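Local structure of uncharacterized protein (Bacteroides ovatus, 3P02) at residues 184-197 and 202-216. The protein is of unknown function, a strand-rich protein with a DUF4973 region followed by a BT_3044-like C-terminal region. Numbering follows the deposited sequence.
Sequences KLNVVTDSIVFFYA and EDYEDRINYKVFLQF
Lys211 bends at its third side-chain torsion (chi3 67°), which brings its CE methylene over the ring of Phe194, whose own CG sits between backbone N and carbonyl carbon (chi1 63°). As a result Lys211 CE stands 3.7 Å from the centroid of the Phe194 ring, almost exactly on the normal, and NZ remains over the same face at 4.6 Å from that centroid, a cation-pi geometry. Asn186 CB lies over the opposite face, offset toward the rim, so the phenyl is sandwiched between a side chain of the neighbouring strand and one of the partner segment. Next to it, the Tyr196 ring receives Arg207 CB over one face, 3.8 Å from its centroid, while Tyr196 OH lies beside the guanidinium edge, near its plane, as a packing contact. The guanidinium is held by hydrogen bonds from NH1 to Tyr204 O, in the guanidinium plane, and from NH2 to Ser119 O.

These side chains decorate two adjacent antiparallel strands, 192-196 and 211-216, internal neighbours in the long antiparallel sheet, flanked by strands 182-187 and 228-234. Their axes run at 148° and approach to 4.5 Å; six backbone hydrogen bonds join the segments, from Phe216 N to Ser191 O at one end to Ala197 N to Tyr210 O at the other. Phe194, Tyr196, Lys211 and Phe213 share one face of the sheet, where Phe213 also stacks on Trp233 of the next strand.

On the other face Val212 CB lies over the Phe195 ring, 4.1 Å from its centroid, and Leu214 CD1 approaches Phe195 CD1 to 3.7 Å. Strand 262-278 packs against this apolar side through Phe274 on Phe195. At the Ser191 end of the strand pair, Val193 CG2 meets the edge of the Phe216 ring, at 3.8 Å from CE1, and Ile269 touches Phe216 as well.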
# COMPACT_ATOMS: atom_id res chain seq x y z
N LYS A 184 -1.21 -8.82 -6.23
CA LYS A 184 -1.33 -8.07 -4.97
C LYS A 184 -2.73 -8.18 -4.40
O LYS A 184 -3.72 -7.99 -5.13
CB LYS A 184 -1.00 -6.60 -5.19
CG LYS A 184 -0.64 -5.86 -3.89
CD LYS A 184 -0.10 -4.45 -4.15
CE LYS A 184 1.21 -4.40 -4.90
NZ LYS A 184 1.83 -3.05 -4.83
N LEU A 185 -2.82 -8.45 -3.09
CA LEU A 185 -4.09 -8.47 -2.37
C LEU A 185 -4.14 -7.15 -1.60
O LEU A 185 -3.30 -6.91 -0.72
CB LEU A 185 -4.20 -9.71 -1.43
CG LEU A 185 -4.80 -10.98 -2.08
CD1 LEU A 185 -4.31 -11.26 -3.47
CD2 LEU A 185 -4.73 -12.21 -1.14
N ASN A 186 -5.06 -6.27 -2.01
CA ASN A 186 -5.27 -4.94 -1.45
C ASN A 186 -6.22 -5.04 -0.28
O ASN A 186 -7.03 -5.96 -0.23
CB ASN A 186 -5.81 -4.03 -2.52
CG ASN A 186 -4.95 -4.11 -3.77
OD1 ASN A 186 -3.79 -3.73 -3.75
ND2 ASN A 186 -5.44 -4.79 -4.80
N VAL A 187 -6.14 -4.10 0.66
CA VAL A 187 -6.90 -4.16 1.90
C VAL A 187 -8.25 -3.44 1.86
O VAL A 187 -8.32 -2.29 1.45
CB VAL A 187 -6.00 -3.57 3.04
CG1 VAL A 187 -6.79 -3.43 4.36
CG2 VAL A 187 -4.74 -4.41 3.25
N VAL A 188 -9.30 -4.10 2.42
CA VAL A 188 -10.60 -3.48 2.64
C VAL A 188 -10.79 -3.37 4.18
O VAL A 188 -11.07 -2.29 4.71
CB VAL A 188 -11.76 -4.25 1.95
CG1 VAL A 188 -13.08 -3.49 2.08
CG2 VAL A 188 -11.44 -4.51 0.46
N THR A 189 -10.70 -4.52 4.88
CA THR A 189 -10.82 -4.57 6.35
C THR A 189 -9.69 -5.46 6.88
O THR A 189 -8.75 -5.77 6.13
CB THR A 189 -12.21 -5.10 6.78
OG1 THR A 189 -12.30 -6.48 6.41
CG2 THR A 189 -13.38 -4.32 6.20
N ASP A 190 -9.79 -5.93 8.13
CA ASP A 190 -8.76 -6.84 8.62
C ASP A 190 -8.90 -8.25 7.98
O ASP A 190 -7.93 -9.01 8.01
CB ASP A 190 -8.78 -6.95 10.16
CG ASP A 190 -10.07 -7.47 10.79
OD1 ASP A 190 -11.10 -7.50 10.09
OD2 ASP A 190 -10.08 -7.71 12.01
N SER A 191 -10.09 -8.60 7.41
CA SER A 191 -10.31 -9.95 6.86
C SER A 191 -10.70 -9.95 5.38
O SER A 191 -10.70 -11.02 4.76
CB SER A 191 -11.39 -10.69 7.66
OG SER A 191 -12.68 -10.12 7.51
N ILE A 192 -11.06 -8.77 4.82
CA ILE A 192 -11.49 -8.67 3.42
C ILE A 192 -10.39 -7.96 2.63
O ILE A 192 -9.87 -6.92 3.07
CB ILE A 192 -12.86 -7.93 3.26
CG1 ILE A 192 -14.00 -8.67 4.04
CG2 ILE A 192 -13.23 -7.74 1.75
CD1 ILE A 192 -15.29 -7.80 4.13
N VAL A 193 -10.03 -8.55 1.49
CA VAL A 193 -9.07 -8.00 0.55
C VAL A 193 -9.69 -8.01 -0.84
O VAL A 193 -10.78 -8.54 -1.03
CB VAL A 193 -7.73 -8.83 0.54
CG1 VAL A 193 -7.03 -8.84 1.91
CG2 VAL A 193 -7.96 -10.25 0.02
N PHE A 194 -8.99 -7.45 -1.81
CA PHE A 194 -9.39 -7.64 -3.20
C PHE A 194 -8.15 -7.73 -4.06
O PHE A 194 -7.10 -7.20 -3.70
CB PHE A 194 -10.30 -6.53 -3.73
CG PHE A 194 -9.69 -5.16 -3.77
CD1 PHE A 194 -8.96 -4.74 -4.89
CD2 PHE A 194 -9.88 -4.27 -2.72
CE1 PHE A 194 -8.43 -3.44 -4.94
CE2 PHE A 194 -9.32 -2.98 -2.76
CZ PHE A 194 -8.61 -2.57 -3.87
N PHE A 195 -8.28 -8.40 -5.18
CA PHE A 195 -7.25 -8.41 -6.19
C PHE A 195 -7.97 -8.04 -7.47
O PHE A 195 -9.20 -7.93 -7.47
CB PHE A 195 -6.51 -9.76 -6.27
CG PHE A 195 -7.35 -10.93 -6.75
CD1 PHE A 195 -8.20 -11.62 -5.87
CD2 PHE A 195 -7.32 -11.32 -8.09
CE1 PHE A 195 -9.02 -12.66 -6.34
CE2 PHE A 195 -8.12 -12.39 -8.54
CZ PHE A 195 -8.95 -13.05 -7.66
N TYR A 196 -7.23 -7.90 -8.57
CA TYR A 196 -7.87 -7.60 -9.84
C TYR A 196 -7.84 -8.81 -10.78
O TYR A 196 -6.79 -9.41 -10.97
CB TYR A 196 -7.18 -6.42 -10.56
CG TYR A 196 -7.09 -5.15 -9.74
CD1 TYR A 196 -8.24 -4.43 -9.42
CD2 TYR A 196 -5.86 -4.68 -9.29
CE1 TYR A 196 -8.16 -3.26 -8.66
CE2 TYR A 196 -5.77 -3.49 -8.56
CZ TYR A 196 -6.92 -2.78 -8.25
OH TYR A 196 -6.80 -1.63 -7.53
N ALA A 197 -8.97 -9.10 -11.41
CA ALA A 197 -9.03 -10.14 -12.42
C ALA A 197 -8.38 -9.64 -13.74
O ALA A 197 -8.16 -8.43 -13.92
CB ALA A 197 -10.49 -10.51 -12.68
N GLU A 202 -2.41 -2.15 -10.06
CA GLU A 202 -2.48 -0.74 -9.67
C GLU A 202 -2.19 0.20 -10.87
O GLU A 202 -2.61 1.36 -10.84
CB GLU A 202 -1.48 -0.49 -8.52
CG GLU A 202 -0.02 -0.73 -8.90
CD GLU A 202 1.01 -0.36 -7.86
OE1 GLU A 202 0.73 0.53 -7.02
OE2 GLU A 202 2.11 -0.96 -7.88
N ASP A 203 -1.49 -0.28 -11.93
CA ASP A 203 -1.11 0.54 -13.07
C ASP A 203 -2.12 0.56 -14.19
O ASP A 203 -1.88 1.23 -15.20
CB ASP A 203 0.24 0.09 -13.65
CG ASP A 203 1.43 0.24 -12.72
OD1 ASP A 203 1.36 1.09 -11.80
OD2 ASP A 203 2.35 -0.59 -12.81
N TYR A 204 -3.25 -0.15 -14.04
CA TYR A 204 -4.25 -0.20 -15.13
C TYR A 204 -5.32 0.81 -14.88
O TYR A 204 -5.87 0.87 -13.78
CB TYR A 204 -4.90 -1.59 -15.19
CG TYR A 204 -4.06 -2.62 -15.91
CD1 TYR A 204 -2.88 -3.10 -15.35
CD2 TYR A 204 -4.50 -3.18 -17.10
CE1 TYR A 204 -2.13 -4.09 -15.98
CE2 TYR A 204 -3.74 -4.15 -17.76
CZ TYR A 204 -2.55 -4.59 -17.20
OH TYR A 204 -1.80 -5.56 -17.83
N GLU A 205 -5.63 1.61 -15.91
CA GLU A 205 -6.67 2.62 -15.79
C GLU A 205 -8.04 2.01 -15.45
O GLU A 205 -8.78 2.60 -14.66
CB GLU A 205 -6.77 3.39 -17.11
CG GLU A 205 -7.70 4.59 -17.04
CD GLU A 205 -7.89 5.31 -18.35
OE1 GLU A 205 -7.01 5.17 -19.24
OE2 GLU A 205 -8.92 6.00 -18.50
N ASP A 206 -8.38 0.83 -16.04
CA ASP A 206 -9.71 0.25 -15.79
C ASP A 206 -9.75 -0.71 -14.59
O ASP A 206 -10.75 -1.43 -14.44
CB ASP A 206 -10.19 -0.50 -17.07
CG ASP A 206 -9.36 -1.72 -17.44
OD1 ASP A 206 -8.50 -2.16 -16.61
OD2 ASP A 206 -9.54 -2.22 -18.57
N ARG A 207 -8.72 -0.69 -13.71
CA ARG A 207 -8.62 -1.71 -12.67
C ARG A 207 -9.85 -1.85 -11.75
O ARG A 207 -10.20 -2.97 -11.40
CB ARG A 207 -7.36 -1.51 -11.83
CG ARG A 207 -7.34 -0.24 -11.00
CD ARG A 207 -5.96 0.00 -10.44
NE ARG A 207 -5.94 1.21 -9.62
CZ ARG A 207 -5.88 2.44 -10.12
NH1 ARG A 207 -5.80 2.63 -11.44
NH2 ARG A 207 -5.84 3.49 -9.31
N ILE A 208 -10.51 -0.73 -11.35
CA ILE A 208 -11.67 -0.89 -10.43
C ILE A 208 -12.74 -1.82 -11.02
O ILE A 208 -13.40 -2.53 -10.28
CB ILE A 208 -12.27 0.48 -10.07
CG1 ILE A 208 -11.25 1.28 -9.23
CG2 ILE A 208 -13.61 0.31 -9.31
CD1 ILE A 208 -11.72 2.82 -8.96
N ASN A 209 -12.91 -1.82 -12.35
CA ASN A 209 -13.91 -2.68 -12.99
C ASN A 209 -13.66 -4.17 -12.78
O ASN A 209 -14.57 -4.98 -13.03
CB ASN A 209 -13.88 -2.44 -14.50
CG ASN A 209 -14.20 -1.02 -14.85
OD1 ASN A 209 -15.04 -0.40 -14.20
ND2 ASN A 209 -13.64 -0.56 -15.95
N TYR A 210 -12.41 -4.54 -12.41
CA TYR A 210 -11.97 -5.94 -12.33
C TYR A 210 -11.71 -6.40 -10.91
O TYR A 210 -11.11 -7.45 -10.71
CB TYR A 210 -10.73 -6.14 -13.25
CG TYR A 210 -11.15 -5.95 -14.68
CD1 TYR A 210 -11.79 -6.98 -15.38
CD2 TYR A 210 -11.03 -4.71 -15.32
CE1 TYR A 210 -12.33 -6.77 -16.64
CE2 TYR A 210 -11.57 -4.50 -16.59
CZ TYR A 210 -12.20 -5.54 -17.25
OH TYR A 210 -12.73 -5.33 -18.50
N LYS A 211 -12.16 -5.64 -9.93
CA LYS A 211 -11.97 -6.01 -8.53
C LYS A 211 -12.72 -7.29 -8.14
O LYS A 211 -13.94 -7.44 -8.38
CB LYS A 211 -12.46 -4.88 -7.62
CG LYS A 211 -11.50 -3.68 -7.60
CD LYS A 211 -12.09 -2.46 -6.89
CE LYS A 211 -12.28 -2.69 -5.41
NZ LYS A 211 -12.99 -1.56 -4.75
N VAL A 212 -11.99 -8.22 -7.53
CA VAL A 212 -12.54 -9.48 -7.01
C VAL A 212 -12.21 -9.51 -5.53
O VAL A 212 -11.04 -9.42 -5.16
CB VAL A 212 -12.01 -10.72 -7.76
CG1 VAL A 212 -12.56 -11.99 -7.09
CG2 VAL A 212 -12.40 -10.67 -9.24
N PHE A 213 -13.24 -9.61 -4.70
CA PHE A 213 -13.08 -9.58 -3.25
C PHE A 213 -12.94 -10.98 -2.69
O PHE A 213 -13.59 -11.92 -3.17
CB PHE A 213 -14.29 -8.91 -2.61
CG PHE A 213 -14.47 -7.44 -2.94
CD1 PHE A 213 -15.14 -7.05 -4.11
CD2 PHE A 213 -13.95 -6.45 -2.12
CE1 PHE A 213 -15.25 -5.68 -4.45
CE2 PHE A 213 -14.08 -5.09 -2.45
CZ PHE A 213 -14.73 -4.72 -3.61
N LEU A 214 -12.10 -11.10 -1.66
CA LEU A 214 -11.88 -12.33 -0.89
C LEU A 214 -12.06 -12.04 0.56
O LEU A 214 -11.49 -11.06 1.06
CB LEU A 214 -10.46 -12.90 -1.11
CG LEU A 214 -10.17 -13.44 -2.52
CD1 LEU A 214 -8.65 -13.60 -2.74
CD2 LEU A 214 -10.93 -14.76 -2.77
N GLN A 215 -12.82 -12.90 1.24
CA GLN A 215 -12.99 -12.76 2.68
C GLN A 215 -12.44 -14.00 3.36
O GLN A 215 -12.82 -15.11 2.99
CB GLN A 215 -14.47 -12.55 3.04
CG GLN A 215 -14.73 -12.41 4.55
CD GLN A 215 -16.19 -12.19 4.83
OE1 GLN A 215 -16.96 -11.80 3.95
NE2 GLN A 215 -16.61 -12.42 6.06
N PHE A 216 -11.54 -13.80 4.32
CA PHE A 216 -10.94 -14.88 5.10
C PHE A 216 -11.77 -15.07 6.35
O PHE A 216 -11.68 -14.25 7.27
CB PHE A 216 -9.48 -14.51 5.44
CG PHE A 216 -8.59 -14.44 4.23
CD1 PHE A 216 -8.56 -13.29 3.43
CD2 PHE A 216 -7.81 -15.52 3.85
CE1 PHE A 216 -7.75 -13.23 2.30
CE2 PHE A 216 -6.97 -15.45 2.73
CZ PHE A 216 -6.96 -14.30 1.95
O HOH W 1 -0.72 -1.31 -4.57
O HOH W 2 -14.27 -12.43 8.15